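Side-chain contact in LpxE (Aquifex aeolicus, PDB 6EBU), which probably removes the 1-phosphate group from lipid A as a membrane-bound phosphatase of the PAP2 superfamily: residues V32-F37 with R143-V148. The protein carries 1 engineered substitution. Residues are numbered along the deposited sequence; the frame is centred on the assembly and turned at random.
With BOG (octyl beta-D-glucopyranoside), chain F; SO4 (sulfate ion), chain B.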
ATOM      1  N   VAL A  32      11.958 -13.230   4.705  1.00 39.01           N
ATOM      2  CA  VAL A  32      10.900 -14.072   5.252  1.00 41.93           C
ATOM      3  C   VAL A  32       9.796 -13.211   5.853  1.00 42.88           C
ATOM      4  O   VAL A  32       8.607 -13.438   5.603  1.00 39.69           O
ATOM      5  CB  VAL A  32      11.472 -15.058   6.286  1.00 39.61           C
ATOM      6  CG1 VAL A  32      10.346 -15.827   6.955  1.00 35.95           C
ATOM      7  CG2 VAL A  32      12.456 -16.014   5.626  1.00 36.34           C
ATOM      8  N   PHE A  33      10.175 -12.207   6.649  1.00 38.63           N
ATOM      9  CA  PHE A  33       9.179 -11.369   7.309  1.00 43.33           C
ATOM     10  C   PHE A  33       8.266 -10.692   6.296  1.00 38.25           C
ATOM     11  O   PHE A  33       7.038 -10.719   6.436  1.00 39.05           O
ATOM     12  CB  PHE A  33       9.860 -10.320   8.190  1.00 34.87           C
ATOM     13  CG  PHE A  33       8.914  -9.279   8.724  1.00 36.08           C
ATOM     14  CD1 PHE A  33       8.178  -9.518   9.875  1.00 39.22           C
ATOM     15  CD2 PHE A  33       8.747  -8.068   8.067  1.00 30.69           C
ATOM     16  CE1 PHE A  33       7.299  -8.567  10.366  1.00 34.77           C
ATOM     17  CE2 PHE A  33       7.869  -7.117   8.548  1.00 40.29           C
ATOM     18  CZ  PHE A  33       7.145  -7.364   9.702  1.00 37.86           C
ATOM     19  N   PHE A  34       8.850 -10.070   5.270  1.00 38.03           N
ATOM     20  CA  PHE A  34       8.041  -9.330   4.309  1.00 39.06           C
ATOM     21  C   PHE A  34       7.249 -10.259   3.401  1.00 34.91           C
ATOM     22  O   PHE A  34       6.175  -9.882   2.921  1.00 43.61           O
ATOM     23  CB  PHE A  34       8.924  -8.392   3.490  1.00 32.30           C
ATOM     24  CG  PHE A  34       9.267  -7.121   4.202  1.00 32.49           C
ATOM     25  CD1 PHE A  34       8.282  -6.381   4.834  1.00 32.25           C
ATOM     26  CD2 PHE A  34      10.576  -6.672   4.258  1.00 31.22           C
ATOM     27  CE1 PHE A  34       8.593  -5.208   5.499  1.00 37.05           C
ATOM     28  CE2 PHE A  34      10.894  -5.502   4.923  1.00 27.70           C
ATOM     29  CZ  PHE A  34       9.901  -4.770   5.544  1.00 35.05           C
ATOM     30  N   THR A  35       7.755 -11.468   3.155  1.00 37.22           N
ATOM     31  CA  THR A  35       6.975 -12.454   2.417  1.00 37.94           C
ATOM     32  C   THR A  35       5.753 -12.885   3.217  1.00 39.03           C
ATOM     33  O   THR A  35       4.643 -12.967   2.681  1.00 38.74           O
ATOM     34  CB  THR A  35       7.846 -13.660   2.066  1.00 35.41           C
ATOM     35  OG1 THR A  35       8.916 -13.243   1.208  1.00 42.06           O
ATOM     36  CG2 THR A  35       7.027 -14.729   1.356  1.00 37.22           C
ATOM     37  N   HIS A  36       5.943 -13.159   4.510  1.00 34.95           N
ATOM     38  CA  HIS A  36       4.819 -13.521   5.368  1.00 36.74           C
ATOM     39  C   HIS A  36       3.871 -12.343   5.557  1.00 41.20           C
ATOM     40  O   HIS A  36       2.648 -12.526   5.617  1.00 39.66           O
ATOM     41  CB  HIS A  36       5.330 -14.011   6.726  1.00 38.95           C
ATOM     42  CG  HIS A  36       6.103 -15.293   6.664  1.00 36.49           C
ATOM     43  ND1 HIS A  36       6.395 -16.039   7.787  1.00 44.00           N
ATOM     44  CD2 HIS A  36       6.648 -15.960   5.618  1.00 35.45           C
ATOM     45  CE1 HIS A  36       7.085 -17.110   7.435  1.00 37.82           C
ATOM     46  NE2 HIS A  36       7.251 -17.086   6.125  1.00 40.20           N
ATOM     47  N   PHE A  37       4.417 -11.128   5.637  1.00 34.36           N
ATOM     48  CA  PHE A  37       3.638  -9.936   5.947  1.00 32.37           C
ATOM     49  C   PHE A  37       2.835  -9.419   4.759  1.00 36.20           C
ATOM     50  O   PHE A  37       1.843  -8.712   4.968  1.00 40.03           O
ATOM     51  CB  PHE A  37       4.574  -8.831   6.451  1.00 35.21           C
ATOM     52  CG  PHE A  37       3.871  -7.705   7.152  1.00 37.33           C
ATOM     53  CD1 PHE A  37       3.496  -7.824   8.480  1.00 36.01           C
ATOM     54  CD2 PHE A  37       3.597  -6.522   6.487  1.00 34.74           C
ATOM     55  CE1 PHE A  37       2.856  -6.788   9.128  1.00 37.63           C
ATOM     56  CE2 PHE A  37       2.955  -5.483   7.131  1.00 34.90           C
ATOM     57  CZ  PHE A  37       2.583  -5.617   8.453  1.00 34.92           C
ATOM     58  N   ARG A 143       6.522  -3.239  -0.263  1.00 34.61           N
ATOM     59  CA  ARG A 143       6.434  -3.204  -1.721  1.00 33.91           C
ATOM     60  C   ARG A 143       7.768  -2.809  -2.346  1.00 33.23           C
ATOM     61  O   ARG A 143       8.170  -3.367  -3.373  1.00 33.05           O
ATOM     62  CB  ARG A 143       5.329  -2.242  -2.163  1.00 37.20           C
ATOM     63  CG  ARG A 143       3.955  -2.537  -1.571  1.00 30.01           C
ATOM     64  CD  ARG A 143       3.626  -4.016  -1.647  1.00 36.12           C
ATOM     65  NE  ARG A 143       3.046  -4.384  -2.934  1.00 41.06           N
ATOM     66  CZ  ARG A 143       3.033  -5.620  -3.422  1.00 37.90           C
ATOM     67  NH1 ARG A 143       3.575  -6.612  -2.732  1.00 39.07           N
ATOM     68  NH2 ARG A 143       2.480  -5.861  -4.604  1.00 45.07           N
ATOM     69  N   ILE A 144       8.471  -1.853  -1.738  1.00 34.47           N
ATOM     70  CA  ILE A 144       9.770  -1.444  -2.260  1.00 28.34           C
ATOM     71  C   ILE A 144      10.814  -2.518  -1.987  1.00 38.28           C
ATOM     72  O   ILE A 144      11.628  -2.846  -2.857  1.00 42.29           O
ATOM     73  CB  ILE A 144      10.183  -0.087  -1.664  1.00 38.46           C
ATOM     74  CG1 ILE A 144       9.033   0.914  -1.771  1.00 35.90           C
ATOM     75  CG2 ILE A 144      11.425   0.452  -2.365  1.00 32.31           C
ATOM     76  CD1 ILE A 144       9.316   2.230  -1.102  1.00 41.34           C
ATOM     77  N   TYR A 145      10.805  -3.086  -0.777  1.00 40.25           N
ATOM     78  CA  TYR A 145      11.758  -4.141  -0.451  1.00 34.15           C
ATOM     79  C   TYR A 145      11.586  -5.350  -1.360  1.00 38.12           C
ATOM     80  O   TYR A 145      12.574  -6.006  -1.714  1.00 38.66           O
ATOM     81  CB  TYR A 145      11.611  -4.553   1.016  1.00 36.48           C
ATOM     82  CG  TYR A 145      12.641  -5.571   1.453  1.00 32.70           C
ATOM     83  CD1 TYR A 145      13.871  -5.169   1.958  1.00 38.24           C
ATOM     84  CD2 TYR A 145      12.389  -6.932   1.346  1.00 31.16           C
ATOM     85  CE1 TYR A 145      14.820  -6.097   2.349  1.00 33.44           C
ATOM     86  CE2 TYR A 145      13.328  -7.864   1.733  1.00 37.11           C
ATOM     87  CZ  TYR A 145      14.544  -7.443   2.233  1.00 39.45           C
ATOM     88  OH  TYR A 145      15.486  -8.371   2.616  1.00 37.42           O
ATOM     89  N   ALA A 146      10.348  -5.661  -1.746  1.00 38.91           N
ATOM     90  CA  ALA A 146      10.101  -6.772  -2.655  1.00 35.13           C
ATOM     91  C   ALA A 146      10.542  -6.477  -4.082  1.00 35.79           C
ATOM     92  O   ALA A 146      10.566  -7.397  -4.906  1.00 40.92           O
ATOM     93  CB  ALA A 146       8.616  -7.140  -2.639  1.00 40.83           C
ATOM     94  N   GLY A 147      10.887  -5.228  -4.392  1.00 38.68           N
ATOM     95  CA  GLY A 147      11.306  -4.874  -5.732  1.00 39.13           C
ATOM     96  C   GLY A 147      10.188  -4.718  -6.737  1.00 45.14           C
ATOM     97  O   GLY A 147      10.454  -4.701  -7.941  1.00 46.06           O
ATOM     98  N   VAL A 148       8.939  -4.592  -6.281  1.00 42.21           N
ATOM     99  CA  VAL A 148       7.802  -4.501  -7.192  1.00 40.14           C
ATOM    100  C   VAL A 148       7.242  -3.091  -7.303  1.00 35.19           C
ATOM    101  O   VAL A 148       6.344  -2.860  -8.129  1.00 43.14           O
ATOM    102  CB  VAL A 148       6.677  -5.475  -6.779  1.00 41.30           C
ATOM    103  CG1 VAL A 148       7.202  -6.903  -6.745  1.00 37.44           C
ATOM    104  CG2 VAL A 148       6.091  -5.079  -5.429  1.00 35.73           C
TER
HETATM  105  O1  BOG F 205      -1.749  -7.412  -6.299  0.62 59.97           O
HETATM  106  C1' BOG F 205      -1.821  -7.380  -4.875  0.62 60.75           C
HETATM  107  C2' BOG F 205      -1.409  -8.758  -4.311  0.62 59.88           C
HETATM  108  C3' BOG F 205      -0.790  -8.581  -2.890  0.62 53.96           C
HETATM  109  C4' BOG F 205       0.569  -9.329  -2.806  0.62 58.28           C
HETATM  110  C5' BOG F 205       1.378  -9.100  -4.103  0.62 56.07           C
HETATM  111  C6' BOG F 205       2.534 -10.118  -4.183  0.62 58.18           C
HETATM  112  C7' BOG F 205       2.012 -11.469  -4.668  0.62 58.42           C
HETATM  113  C8' BOG F 205       1.544 -11.345  -6.119  0.62 56.78           C
HETATM  114  S   SO4 B 201      -0.021  -3.518  -6.221  1.00 53.74           S
HETATM  115  O1  SO4 B 201       0.815  -3.397  -5.028  1.00 53.58           O
HETATM  116  O2  SO4 B 201       0.535  -4.533  -7.108  1.00 53.46           O
HETATM  117  O3  SO4 B 201      -0.053  -2.231  -6.908  1.00 52.52           O
HETATM  118  O4  SO4 B 201      -1.376  -3.900  -5.832  1.00 51.47           O
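F34 of helix 28-37 packs on Y145 in the last turn of helix 126-145, joining the two helices within the helical PAP2-type phosphatase. Both aromatic residues are buried. The F34 ring approaches one face of the tyrosine ring obliquely, the planes inclined at 44° and the centroids 5.1 Å apart. The CD2-CE2 side of the F34 ring does the touching: F34 CD2 lies 3.4 Å from Y145 CD2, while F34 CE2 sits over the rim near CG. The tyrosine reaches across because its CG is anti to the backbone N (chi1 -176°), and the two side chains cross at about a right angle. F33 CD2 lies above the rim of one face of the F34 ring.

Polar bonds then fix the tyrosine's far end: its hydroxyl is hydrogen-bonded to D31 OD1 and H27 N, from the residues just before F34. R26 adds a cation-pi contact with the ring. After Y145 the backbone leaves helical geometry at G147, whose positive phi belongs to a Schellman motif with G147 N bonded to I144 O and V148 N to R143 O.

This turn lays V148 CG2 over the centre of the R143 guanidinium. R143, bent at chi2 and chi3, binds a sulfate, probably from the crystallisation liquor, together with K79, R86, H149 and G108, a site consistent with a phosphate pocket; R143 NE and NH2 both donate to sulfate O1, the latter at 3.0 Å.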